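Local coordinates for protein Tube (Drosophila melanogaster, PDB 1D2Z), which recruits the kinase Pelle to the plasma membrane through its Death domain and so activates it in the Toll pathway of embryonic dorsoventral polarity, at residues S6-L11 with A47-G52; Y20-I25 with A123-L128; I25-S30 with S86-M91; I38-M43 with L111-Q116. All coordinates share one frame; numbering follows the deposited sequence.

Contact 1: S6-L11 with A47-G52; sequences SRNTEL and ACSGAG
R7 lies along the backbone of S49, G50 and A51, and van der Waals contact does most of the work. CB, CG and CD of R7 pass in turn by the carbonyl oxygen of S49, the closest approach being R7 CD to S49 O at 3.3 Å. Further out, R7 NH2 touches the methyl group A51 CB at 3.5 Å, while the carbonyl carbon of G50 sits at the edge of the guanidinium, in its plane. The bend in the arginine chain at chi3 (145°) turns the flat group along the backbone of G50 and A51. In return, S49 CB rests against R7 O at 3.4 Å. Both segments belong to the Death domain: the turn 6-9, a type I beta turn closed by T9 N to S6 O, precedes helix 16-27 and leans on the end of the short helix 45-49. The polar links run through water and outside partners. One water accepts from R7 NH2 at 2.9 Å and, weakly, from G52 N. R7 NH1 makes a salt bridge with E133, N8 ND2 bonds to Q46, and S49 OG pairs with T106. Within the turn, S6 N donates almost straight to T9 OG1 (3.0 Å, 167°).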
loop_
_atom_site.group_PDB
_atom_site.type_symbol
_atom_site.label_atom_id
_atom_site.label_comp_id
_atom_site.label_asym_id
_atom_site.label_seq_id
_atom_site.Cartn_x
_atom_site.Cartn_y
_atom_site.Cartn_z
ATOM N N SER B 6 19.079 7.207 -6.517
ATOM C CA SER B 6 18.853 6.790 -7.891
ATOM C C SER B 6 18.386 5.335 -7.857
ATOM O O SER B 6 18.487 4.666 -6.825
ATOM C CB SER B 6 20.137 6.914 -8.714
ATOM O OG SER B 6 21.008 5.823 -8.477
ATOM N N ARG B 7 17.877 4.849 -8.983
ATOM C CA ARG B 7 17.404 3.474 -9.075
ATOM C C ARG B 7 18.492 2.464 -8.738
ATOM O O ARG B 7 18.203 1.375 -8.250
ATOM C CB ARG B 7 16.867 3.193 -10.481
ATOM C CG ARG B 7 15.441 3.648 -10.705
ATOM C CD ARG B 7 15.075 3.604 -12.184
ATOM N NE ARG B 7 13.679 3.225 -12.401
ATOM C CZ ARG B 7 12.630 3.870 -11.897
ATOM N NH1 ARG B 7 12.807 4.938 -11.135
ATOM N NH2 ARG B 7 11.399 3.447 -12.160
ATOM N N ASN B 8 19.743 2.849 -8.982
ATOM C CA ASN B 8 20.891 1.984 -8.733
ATOM C C ASN B 8 21.435 2.033 -7.308
ATOM O O ASN B 8 22.324 1.262 -6.956
ATOM C CB ASN B 8 22.005 2.305 -9.730
ATOM C CG ASN B 8 21.563 2.124 -11.164
ATOM O OD1 ASN B 8 21.102 3.067 -11.805
ATOM N ND2 ASN B 8 21.671 0.899 -11.666
ATOM N N THR B 9 20.916 2.948 -6.499
ATOM C CA THR B 9 21.353 3.070 -5.111
ATOM C C THR B 9 20.896 1.844 -4.325
ATOM O O THR B 9 19.717 1.493 -4.346
ATOM C CB THR B 9 20.745 4.318 -4.460
ATOM O OG1 THR B 9 21.137 5.472 -5.208
ATOM C CG2 THR B 9 21.201 4.455 -3.008
ATOM N N GLU B 10 21.833 1.179 -3.658
ATOM C CA GLU B 10 21.499 0.001 -2.865
ATOM C C GLU B 10 20.732 0.424 -1.617
ATOM O O GLU B 10 20.998 1.484 -1.052
ATOM C CB GLU B 10 22.763 -0.762 -2.484
ATOM C CG GLU B 10 23.554 -1.250 -3.687
ATOM C CD GLU B 10 24.804 -2.017 -3.301
ATOM O OE1 GLU B 10 25.484 -1.610 -2.334
ATOM O OE2 GLU B 10 25.110 -3.026 -3.971
ATOM N N LEU B 11 19.766 -0.396 -1.209
ATOM C CA LEU B 11 18.947 -0.090 -0.038
ATOM C C LEU B 11 19.776 0.140 1.221
ATOM O O LEU B 11 19.425 0.981 2.049
ATOM C CB LEU B 11 17.901 -1.185 0.198
ATOM C CG LEU B 11 16.884 -1.397 -0.931
ATOM C CD1 LEU B 11 15.851 -2.431 -0.506
ATOM C CD2 LEU B 11 16.209 -0.077 -1.280
ATOM N N ALA B 47 20.987 -4.670 -13.421
ATOM C CA ALA B 47 20.308 -4.767 -14.708
ATOM C C ALA B 47 18.788 -4.626 -14.559
ATOM O O ALA B 47 18.113 -4.170 -15.479
ATOM C CB ALA B 47 20.654 -6.085 -15.382
ATOM N N CYS B 48 18.268 -5.003 -13.391
ATOM C CA CYS B 48 16.834 -4.932 -13.108
ATOM C C CYS B 48 16.379 -3.611 -12.485
ATOM O O CYS B 48 15.177 -3.374 -12.357
ATOM C CB CYS B 48 16.422 -6.074 -12.173
ATOM S SG CYS B 48 16.422 -7.728 -12.895
ATOM N N SER B 49 17.331 -2.755 -12.113
ATOM C CA SER B 49 17.029 -1.473 -11.467
ATOM C C SER B 49 16.340 -0.406 -12.315
ATOM O O SER B 49 15.508 0.352 -11.802
ATOM C CB SER B 49 18.296 -0.878 -10.848
ATOM O OG SER B 49 18.813 -1.703 -9.818
ATOM N N GLY B 50 16.715 -0.314 -13.589
ATOM C CA GLY B 50 16.115 0.678 -14.471
ATOM C C GLY B 50 14.608 0.532 -14.590
ATOM O O GLY B 50 14.060 -0.525 -14.286
ATOM N N ALA B 51 13.932 1.597 -15.013
ATOM C CA ALA B 51 12.481 1.575 -15.173
ATOM C C ALA B 51 12.073 0.539 -16.222
ATOM O O ALA B 51 12.595 0.534 -17.340
ATOM C CB ALA B 51 11.966 2.962 -15.556
ATOM N N GLY B 52 11.193 -0.377 -15.825
ATOM C CA GLY B 52 10.729 -1.418 -16.725
ATOM C C GLY B 52 11.781 -2.468 -17.031
ATOM O O GLY B 52 11.639 -3.235 -17.988
HETATM O O HOH W 1 9.934 1.117 -13.033
#

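Contact 2: Y20-I25 with A123-L128; sequences YRLAKI and ADFVAL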
loop_
_atom_site.group_PDB
_atom_site.type_symbol
_atom_site.label_atom_id
_atom_site.label_comp_id
_atom_site.label_asym_id
_atom_site.label_seq_id
_atom_site.Cartn_x
_atom_site.Cartn_y
_atom_site.Cartn_z
ATOM N N TYR B 20 13.259 3.846 7.441
ATOM C CA TYR B 20 12.308 3.747 8.541
ATOM C C TYR B 20 10.931 4.290 8.167
ATOM O O TYR B 20 9.912 3.727 8.570
ATOM C CB TYR B 20 12.830 4.462 9.789
ATOM C CG TYR B 20 11.916 4.311 10.985
ATOM C CD1 TYR B 20 11.701 3.059 11.563
ATOM C CD2 TYR B 20 11.239 5.408 11.517
ATOM C CE1 TYR B 20 10.832 2.900 12.634
ATOM C CE2 TYR B 20 10.364 5.260 12.591
ATOM C CZ TYR B 20 10.168 4.002 13.143
ATOM O OH TYR B 20 9.303 3.835 14.197
ATOM N N ARG B 21 10.901 5.400 7.431
ATOM C CA ARG B 21 9.629 5.979 7.013
ATOM C C ARG B 21 8.925 4.998 6.077
ATOM O O ARG B 21 7.719 4.786 6.184
ATOM C CB ARG B 21 9.837 7.346 6.355
ATOM C CG ARG B 21 10.318 8.406 7.345
ATOM C CD ARG B 21 10.218 9.809 6.783
ATOM N NE ARG B 21 11.154 10.027 5.686
ATOM C CZ ARG B 21 11.009 10.962 4.752
ATOM N NH1 ARG B 21 9.958 11.777 4.772
ATOM N NH2 ARG B 21 11.923 11.086 3.799
ATOM N N LEU B 22 9.704 4.355 5.208
ATOM C CA LEU B 22 9.173 3.353 4.286
ATOM C C LEU B 22 8.643 2.163 5.095
ATOM O O LEU B 22 7.567 1.635 4.807
ATOM C CB LEU B 22 10.270 2.869 3.330
ATOM C CG LEU B 22 9.955 1.634 2.474
ATOM C CD1 LEU B 22 8.809 1.920 1.502
ATOM C CD2 LEU B 22 11.193 1.223 1.716
ATOM N N ALA B 23 9.411 1.753 6.103
ATOM C CA ALA B 23 9.044 0.623 6.961
ATOM C C ALA B 23 7.680 0.798 7.622
ATOM O O ALA B 23 6.863 -0.127 7.615
ATOM C CB ALA B 23 10.121 0.388 8.024
ATOM N N LYS B 24 7.428 1.980 8.180
ATOM C CA LYS B 24 6.148 2.244 8.839
ATOM C C LYS B 24 4.972 2.107 7.875
ATOM O O LYS B 24 3.878 1.688 8.261
ATOM C CB LYS B 24 6.143 3.621 9.508
ATOM C CG LYS B 24 7.113 3.727 10.688
ATOM C CD LYS B 24 7.032 2.489 11.600
ATOM C CE LYS B 24 5.673 2.343 12.280
ATOM N NZ LYS B 24 5.521 0.981 12.883
ATOM N N ILE B 25 5.214 2.441 6.614
ATOM C CA ILE B 25 4.187 2.322 5.587
ATOM C C ILE B 25 3.917 0.834 5.347
ATOM O O ILE B 25 2.766 0.392 5.351
ATOM C CB ILE B 25 4.642 3.013 4.284
ATOM C CG1 ILE B 25 4.839 4.511 4.548
ATOM C CG2 ILE B 25 3.622 2.779 3.165
ATOM C CD1 ILE B 25 5.322 5.290 3.361
ATOM N N ALA B 123 5.045 2.362 -2.783
ATOM C CA ALA B 123 5.574 2.667 -4.106
ATOM C C ALA B 123 5.563 4.172 -4.403
ATOM O O ALA B 123 6.537 4.697 -4.938
ATOM C CB ALA B 123 4.798 1.904 -5.182
ATOM N N ASP B 124 4.461 4.849 -4.071
ATOM C CA ASP B 124 4.333 6.298 -4.296
ATOM C C ASP B 124 5.370 7.051 -3.465
ATOM O O ASP B 124 5.943 8.049 -3.913
ATOM C CB ASP B 124 2.926 6.803 -3.924
ATOM C CG ASP B 124 1.839 6.279 -4.855
ATOM O OD1 ASP B 124 2.167 5.671 -5.898
ATOM O OD2 ASP B 124 0.649 6.463 -4.535
ATOM N N PHE B 125 5.592 6.565 -2.248
ATOM C CA PHE B 125 6.563 7.164 -1.340
ATOM C C PHE B 125 7.974 7.026 -1.912
ATOM O O PHE B 125 8.742 7.984 -1.917
ATOM C CB PHE B 125 6.493 6.495 0.035
ATOM C CG PHE B 125 7.569 6.955 0.985
ATOM C CD1 PHE B 125 7.491 8.208 1.591
ATOM C CD2 PHE B 125 8.667 6.146 1.255
ATOM C CE1 PHE B 125 8.498 8.648 2.456
ATOM C CE2 PHE B 125 9.675 6.575 2.116
ATOM C CZ PHE B 125 9.591 7.829 2.717
ATOM N N VAL B 126 8.313 5.832 -2.384
ATOM C CA VAL B 126 9.632 5.593 -2.957
ATOM C C VAL B 126 9.843 6.415 -4.231
ATOM O O VAL B 126 10.924 6.968 -4.448
ATOM C CB VAL B 126 9.861 4.085 -3.245
ATOM C CG1 VAL B 126 11.121 3.880 -4.087
ATOM C CG2 VAL B 126 9.980 3.311 -1.920
ATOM N N ALA B 127 8.806 6.517 -5.056
ATOM C CA ALA B 127 8.902 7.276 -6.303
ATOM C C ALA B 127 9.115 8.767 -6.051
ATOM O O ALA B 127 10.041 9.371 -6.594
ATOM C CB ALA B 127 7.658 7.062 -7.155
ATOM N N LEU B 128 8.270 9.344 -5.207
ATOM C CA LEU B 128 8.349 10.765 -4.896
ATOM C C LEU B 128 9.535 11.149 -4.010
ATOM O O LEU B 128 10.450 11.850 -4.451
ATOM C CB LEU B 128 7.046 11.227 -4.244
ATOM C CG LEU B 128 5.796 11.169 -5.122
ATOM C CD1 LEU B 128 4.545 11.391 -4.285
ATOM C CD2 LEU B 128 5.904 12.214 -6.223
#
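F125 projects from helix 123-128 toward helix 20-25, and its ring meets three residues there. Its CB already touches I25 CD1 at 3.7 Å. With CG anti to the backbone N (chi1 174°), the ring is carried across to helix 20-25. CG lies against the same isoleucine methyl, which stands 4.2 Å from the ring centroid in an off-centre CH-pi contact. CD1 and CD2 flank that methyl, each at about the same distance from it. Along one side CE2 runs by the backbone of L22 and reaches L22 CB at 3.9 Å; on the other, CE1 nears the guanidinium of R21. At the tip, CZ meets R21 CB at 3.7 Å and stands over the centre of one guanidinium face, with the two planes 86° apart, so the ring presents its edge to the arginine. R21 is also held through NH2 by salt bridges to D129 and D18. Beside the ring, L22 CD1 packs on V126 CG2 at 3.9 Å. Helices 16-27 and 120-130 thus pair nearly antiparallel (161° between these segments) within the six-helix bundle of the Death domain. Helix 107-116 backs the pair, with L110 on L22 and L114 on V126, and I92 of helix 87-96 also reaches L22.

Contact 3: I25-S30 with S86-M91; sequences ILDENS and SKSQMM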
loop_
_atom_site.group_PDB
_atom_site.type_symbol
_atom_site.label_atom_id
_atom_site.label_comp_id
_atom_site.label_asym_id
_atom_site.label_seq_id
_atom_site.Cartn_x
_atom_site.Cartn_y
_atom_site.Cartn_z
ATOM N N ILE B 25 5.214 2.441 6.614
ATOM C CA ILE B 25 4.187 2.322 5.587
ATOM C C ILE B 25 3.917 0.834 5.347
ATOM O O ILE B 25 2.766 0.392 5.351
ATOM C CB ILE B 25 4.642 3.013 4.284
ATOM C CG1 ILE B 25 4.839 4.511 4.548
ATOM C CG2 ILE B 25 3.622 2.779 3.165
ATOM C CD1 ILE B 25 5.322 5.290 3.361
ATOM N N LEU B 26 4.988 0.057 5.202
ATOM C CA LEU B 26 4.874 -1.380 4.968
ATOM C C LEU B 26 4.360 -2.153 6.181
ATOM O O LEU B 26 3.894 -3.284 6.038
ATOM C CB LEU B 26 6.215 -1.958 4.504
ATOM C CG LEU B 26 6.672 -1.574 3.094
ATOM C CD1 LEU B 26 8.123 -1.994 2.872
ATOM C CD2 LEU B 26 5.755 -2.216 2.059
ATOM N N ASP B 27 4.478 -1.564 7.373
ATOM C CA ASP B 27 3.992 -2.217 8.588
ATOM C C ASP B 27 2.470 -2.292 8.580
ATOM O O ASP B 27 1.891 -3.225 9.132
ATOM C CB ASP B 27 4.460 -1.484 9.850
ATOM C CG ASP B 27 5.898 -1.800 10.214
ATOM O OD1 ASP B 27 6.366 -2.916 9.904
ATOM O OD2 ASP B 27 6.557 -0.932 10.823
ATOM N N GLU B 28 1.827 -1.305 7.961
ATOM C CA GLU B 28 0.369 -1.282 7.883
ATOM C C GLU B 28 -0.154 -2.476 7.094
ATOM O O GLU B 28 0.359 -2.800 6.020
ATOM C CB GLU B 28 -0.122 0.016 7.238
ATOM C CG GLU B 28 0.121 1.257 8.083
ATOM C CD GLU B 28 -0.584 2.492 7.542
ATOM O OE1 GLU B 28 -1.707 2.366 6.993
ATOM O OE2 GLU B 28 -0.017 3.595 7.685
ATOM N N ASN B 29 -1.151 -3.151 7.663
ATOM C CA ASN B 29 -1.780 -4.315 7.044
ATOM C C ASN B 29 -0.753 -5.418 6.752
ATOM O O ASN B 29 -0.951 -6.255 5.870
ATOM C CB ASN B 29 -2.541 -3.896 5.772
ATOM C CG ASN B 29 -3.587 -2.806 6.042
ATOM O OD1 ASN B 29 -4.461 -2.968 6.898
ATOM N ND2 ASN B 29 -3.498 -1.690 5.308
ATOM N N SER B 30 0.348 -5.395 7.504
ATOM C CA SER B 30 1.427 -6.373 7.368
ATOM C C SER B 30 1.887 -6.537 5.914
ATOM O O SER B 30 2.228 -7.639 5.487
ATOM C CB SER B 30 0.965 -7.726 7.931
ATOM O OG SER B 30 0.447 -7.582 9.247
ATOM N N SER B 86 8.820 -2.446 14.610
ATOM C CA SER B 86 8.599 -2.527 13.169
ATOM C C SER B 86 9.129 -3.800 12.504
ATOM O O SER B 86 10.336 -3.988 12.373
ATOM C CB SER B 86 9.202 -1.301 12.476
ATOM O OG SER B 86 9.164 -1.445 11.061
ATOM N N LYS B 87 8.215 -4.657 12.058
ATOM C CA LYS B 87 8.602 -5.895 11.385
ATOM C C LYS B 87 9.182 -5.622 9.991
ATOM O O LYS B 87 10.053 -6.359 9.525
ATOM C CB LYS B 87 7.411 -6.851 11.300
ATOM C CG LYS B 87 6.927 -7.344 12.668
ATOM C CD LYS B 87 5.746 -8.305 12.554
ATOM C CE LYS B 87 5.373 -8.874 13.919
ATOM N NZ LYS B 87 4.235 -9.838 13.857
ATOM N N SER B 88 8.702 -4.558 9.341
ATOM C CA SER B 88 9.185 -4.168 8.012
ATOM C C SER B 88 10.646 -3.752 8.102
ATOM O O SER B 88 11.432 -4.028 7.201
ATOM C CB SER B 88 8.369 -2.997 7.447
ATOM O OG SER B 88 7.015 -3.354 7.212
ATOM N N GLN B 89 10.991 -3.059 9.183
ATOM C CA GLN B 89 12.361 -2.605 9.413
ATOM C C GLN B 89 13.281 -3.823 9.501
ATOM O O GLN B 89 14.338 -3.865 8.866
ATOM C CB GLN B 89 12.423 -1.793 10.706
ATOM C CG GLN B 89 13.789 -1.228 11.058
ATOM C CD GLN B 89 13.713 -0.236 12.202
ATOM O OE1 GLN B 89 14.056 0.936 12.044
ATOM N NE2 GLN B 89 13.248 -0.697 13.359
ATOM N N MET B 90 12.854 -4.832 10.258
ATOM C CA MET B 90 13.640 -6.054 10.398
ATOM C C MET B 90 13.739 -6.777 9.062
ATOM O O MET B 90 14.789 -7.322 8.724
ATOM C CB MET B 90 13.034 -6.976 11.454
ATOM C CG MET B 90 13.191 -6.461 12.875
ATOM S SD MET B 90 12.426 -7.542 14.096
ATOM C CE MET B 90 12.978 -9.108 13.523
ATOM N N MET B 91 12.649 -6.759 8.296
ATOM C CA MET B 91 12.626 -7.406 6.988
ATOM C C MET B 91 13.649 -6.760 6.052
ATOM O O MET B 91 14.414 -7.453 5.389
ATOM C CB MET B 91 11.221 -7.322 6.376
ATOM C CG MET B 91 11.087 -7.941 4.991
ATOM S SD MET B 91 11.559 -6.831 3.644
ATOM C CE MET B 91 10.138 -5.785 3.584
HETATM O O HOH W 2 5.457 -4.239 12.491
#
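Two side-chain torsions bring D27 and S86 together: CG of D27 lies anti to its own carbonyl carbon (chi1 -79°), whereas OG of S86 is anti to the backbone N (172°), which turns it to the carboxylate. Three hydrogen bonds then join D27 to the start of helix 87-96. S88 N donates to D27 OD1 at 2.9 Å through the syn lone pair, and S88 OG reaches that oxygen at 2.8 Å from above the carboxylate plane, 58° out of it. S86 OG donates to the syn lone pair of D27 OD2 at 2.7 Å. Gripped through both oxygens, the carboxylate has its rotation fixed. A water taking a bond from K87 N gives a weak one to D27 OD1. S86 OG also accepts from Q89 N at 3.1 Å, making S86 the N-cap of this helix. The negative charge of D27 faces the helix N-terminus, which probably steadies it, and K24 adds a salt bridge to OD2. Cutting D27 back to an alanine is likely to leave the hydroxyls of S86 and S88, and S88 N, without the carboxylate they bind, and K24 without this salt-bridge mate. Next to these bonds, S88 OG closes on L26 CB at 3.1 Å, while L26 CD1 and M91 CE meet more loosely. The contact thus ties the end of helix 16-27 to the beginning of helix 87-96 in the Death-domain bundle; W32 of helix 31-38 lies against K87 and S88, and A122 of helix 120-130 packs on L26.

Contact 4: I38-M43 with L111-Q116; sequences IIPKGM and LQLLVQ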
loop_
_atom_site.group_PDB
_atom_site.type_symbol
_atom_site.label_atom_id
_atom_site.label_comp_id
_atom_site.label_asym_id
_atom_site.label_seq_id
_atom_site.Cartn_x
_atom_site.Cartn_y
_atom_site.Cartn_z
ATOM N N ILE B 38 7.397 -12.072 -2.594
ATOM C CA ILE B 38 7.582 -12.033 -4.039
ATOM C C ILE B 38 8.969 -11.644 -4.540
ATOM O O ILE B 38 9.182 -11.556 -5.746
ATOM C CB ILE B 38 6.520 -11.152 -4.735
ATOM C CG1 ILE B 38 6.730 -9.676 -4.392
ATOM C CG2 ILE B 38 5.116 -11.610 -4.321
ATOM C CD1 ILE B 38 6.096 -8.724 -5.399
ATOM N N ILE B 39 9.914 -11.431 -3.625
ATOM C CA ILE B 39 11.280 -11.067 -4.016
ATOM C C ILE B 39 11.879 -12.226 -4.807
ATOM O O ILE B 39 12.096 -13.306 -4.261
ATOM C CB ILE B 39 12.155 -10.768 -2.784
ATOM C CG1 ILE B 39 11.688 -9.474 -2.111
ATOM C CG2 ILE B 39 13.624 -10.670 -3.179
ATOM C CD1 ILE B 39 12.257 -9.262 -0.724
ATOM N N PRO B 40 12.118 -12.023 -6.114
ATOM C CA PRO B 40 12.688 -13.055 -6.985
ATOM C C PRO B 40 14.094 -13.442 -6.552
ATOM O O PRO B 40 14.845 -12.626 -6.009
ATOM C CB PRO B 40 12.704 -12.375 -8.358
ATOM C CG PRO B 40 11.608 -11.343 -8.254
ATOM C CD PRO B 40 11.850 -10.796 -6.882
ATOM N N LYS B 41 14.433 -14.704 -6.780
ATOM C CA LYS B 41 15.743 -15.217 -6.421
ATOM C C LYS B 41 16.727 -15.008 -7.571
ATOM O O LYS B 41 16.349 -15.063 -8.742
ATOM C CB LYS B 41 15.636 -16.709 -6.094
ATOM C CG LYS B 41 16.947 -17.372 -5.710
ATOM C CD LYS B 41 16.775 -18.880 -5.620
ATOM C CE LYS B 41 18.115 -19.587 -5.548
ATOM N NZ LYS B 41 17.959 -21.060 -5.696
ATOM N N GLY B 42 17.976 -14.721 -7.219
ATOM C CA GLY B 42 19.019 -14.546 -8.216
ATOM C C GLY B 42 18.839 -13.489 -9.286
ATOM O O GLY B 42 19.097 -13.746 -10.465
ATOM N N MET B 43 18.406 -12.300 -8.887
ATOM C CA MET B 43 18.232 -11.207 -9.833
ATOM C C MET B 43 19.555 -10.498 -10.094
ATOM O O MET B 43 20.409 -10.408 -9.209
ATOM C CB MET B 43 17.269 -10.149 -9.289
ATOM C CG MET B 43 15.803 -10.508 -9.270
ATOM S SD MET B 43 14.862 -9.070 -8.722
ATOM C CE MET B 43 15.088 -9.180 -6.942
ATOM N N LEU B 111 11.150 -0.495 -5.891
ATOM C CA LEU B 111 10.012 0.196 -6.491
ATOM C C LEU B 111 9.189 -0.720 -7.392
ATOM O O LEU B 111 7.972 -0.790 -7.257
ATOM C CB LEU B 111 10.470 1.428 -7.280
ATOM C CG LEU B 111 9.364 2.153 -8.063
ATOM C CD1 LEU B 111 8.296 2.642 -7.103
ATOM C CD2 LEU B 111 9.932 3.322 -8.869
ATOM N N GLN B 112 9.858 -1.430 -8.293
ATOM C CA GLN B 112 9.168 -2.330 -9.209
ATOM C C GLN B 112 8.492 -3.502 -8.496
ATOM O O GLN B 112 7.405 -3.923 -8.893
ATOM C CB GLN B 112 10.120 -2.805 -10.303
ATOM C CG GLN B 112 10.463 -1.694 -11.276
ATOM C CD GLN B 112 11.542 -2.082 -12.258
ATOM O OE1 GLN B 112 11.256 -2.514 -13.375
ATOM N NE2 GLN B 112 12.796 -1.913 -11.853
ATOM N N LEU B 113 9.117 -4.016 -7.437
ATOM C CA LEU B 113 8.510 -5.108 -6.671
ATOM C C LEU B 113 7.299 -4.579 -5.891
ATOM O O LEU B 113 6.292 -5.269 -5.772
ATOM C CB LEU B 113 9.522 -5.771 -5.729
ATOM C CG LEU B 113 10.625 -6.602 -6.408
ATOM C CD1 LEU B 113 11.550 -7.194 -5.364
ATOM C CD2 LEU B 113 10.007 -7.721 -7.248
ATOM N N LEU B 114 7.381 -3.340 -5.401
ATOM C CA LEU B 114 6.265 -2.740 -4.664
ATOM C C LEU B 114 5.052 -2.622 -5.588
ATOM O O LEU B 114 3.923 -2.922 -5.193
ATOM C CB LEU B 114 6.646 -1.361 -4.119
ATOM C CG LEU B 114 7.691 -1.314 -2.999
ATOM C CD1 LEU B 114 8.072 0.139 -2.716
ATOM C CD2 LEU B 114 7.139 -1.974 -1.746
ATOM N N VAL B 115 5.311 -2.233 -6.834
ATOM C CA VAL B 115 4.266 -2.083 -7.844
ATOM C C VAL B 115 3.640 -3.442 -8.176
ATOM O O VAL B 115 2.421 -3.557 -8.266
ATOM C CB VAL B 115 4.835 -1.428 -9.131
ATOM C CG1 VAL B 115 3.783 -1.418 -10.255
ATOM C CG2 VAL B 115 5.299 -0.002 -8.824
ATOM N N GLN B 116 4.478 -4.468 -8.332
ATOM C CA GLN B 116 4.011 -5.825 -8.631
ATOM C C GLN B 116 3.057 -6.348 -7.549
ATOM O O GLN B 116 2.095 -7.059 -7.850
ATOM C CB GLN B 116 5.206 -6.781 -8.778
ATOM C CG GLN B 116 4.830 -8.270 -8.883
ATOM C CD GLN B 116 4.050 -8.601 -10.145
ATOM O OE1 GLN B 116 4.220 -7.960 -11.191
ATOM N NE2 GLN B 116 3.202 -9.621 -10.062
#
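L113 points its two methyls at the loop 38-43, meeting P40 tip to tip: L113 CD2 touches P40 CD at 3.6 Å, and CD1 is only slightly farther from that carbon. The same CD1 meets I39 CG1 at 4.0 Å, the two side chains crossing at about a right angle, and M43 CE approaches it more distantly at 4.4 Å. I38 CD1 touches L113 O at 3.5 Å and, one turn further along the helix, Q116 CG at 3.7 Å. It gets there because I38 CG1 sits between the backbone N and the carbonyl carbon (chi1 69°), while CG of Q116 is anti to its N (171°). With an alanine here in place of L113, both methyls are lost and a gap would probably open facing P40 and I39. Further out, W95 of helix 87-96 packs on both I39 and L113, and E59 of helix 56-59 lies against P40 and M43. F56 of that same helix touches I38 and Q116. The loop itself is held by backbone bonds of I39 with K65 and K41 with G63. Here the connection between helices 31-38 and 45-49 closes over helix 107-116, contributing to the hydrophobic core of the Death-domain helical bundle.

Overall arrangement
All four contacts lie within the Death domain. Contacts 2 and 3 share I25 and both use helix 16-27; their centres are 11 Å apart, and A23 lies against S86 and S88. Contacts 1 and 4, also 11 Å apart between centres, are joined by a probable hydrogen bond from Q112 NE2 to C48 O at 2.8 Å. Helix 107-116 connects the two pairs: L111 and L114 pack on A123 and V126 of contact 2, and L114 CD2 reaches L26 CD2 of contact 3. Contacts 1 and 3 lie on opposite sides of the chain's centre, about 22 Å apart between centres. Pelle's Death domain touches contacts 2 and 3 through D124, E28 and N29.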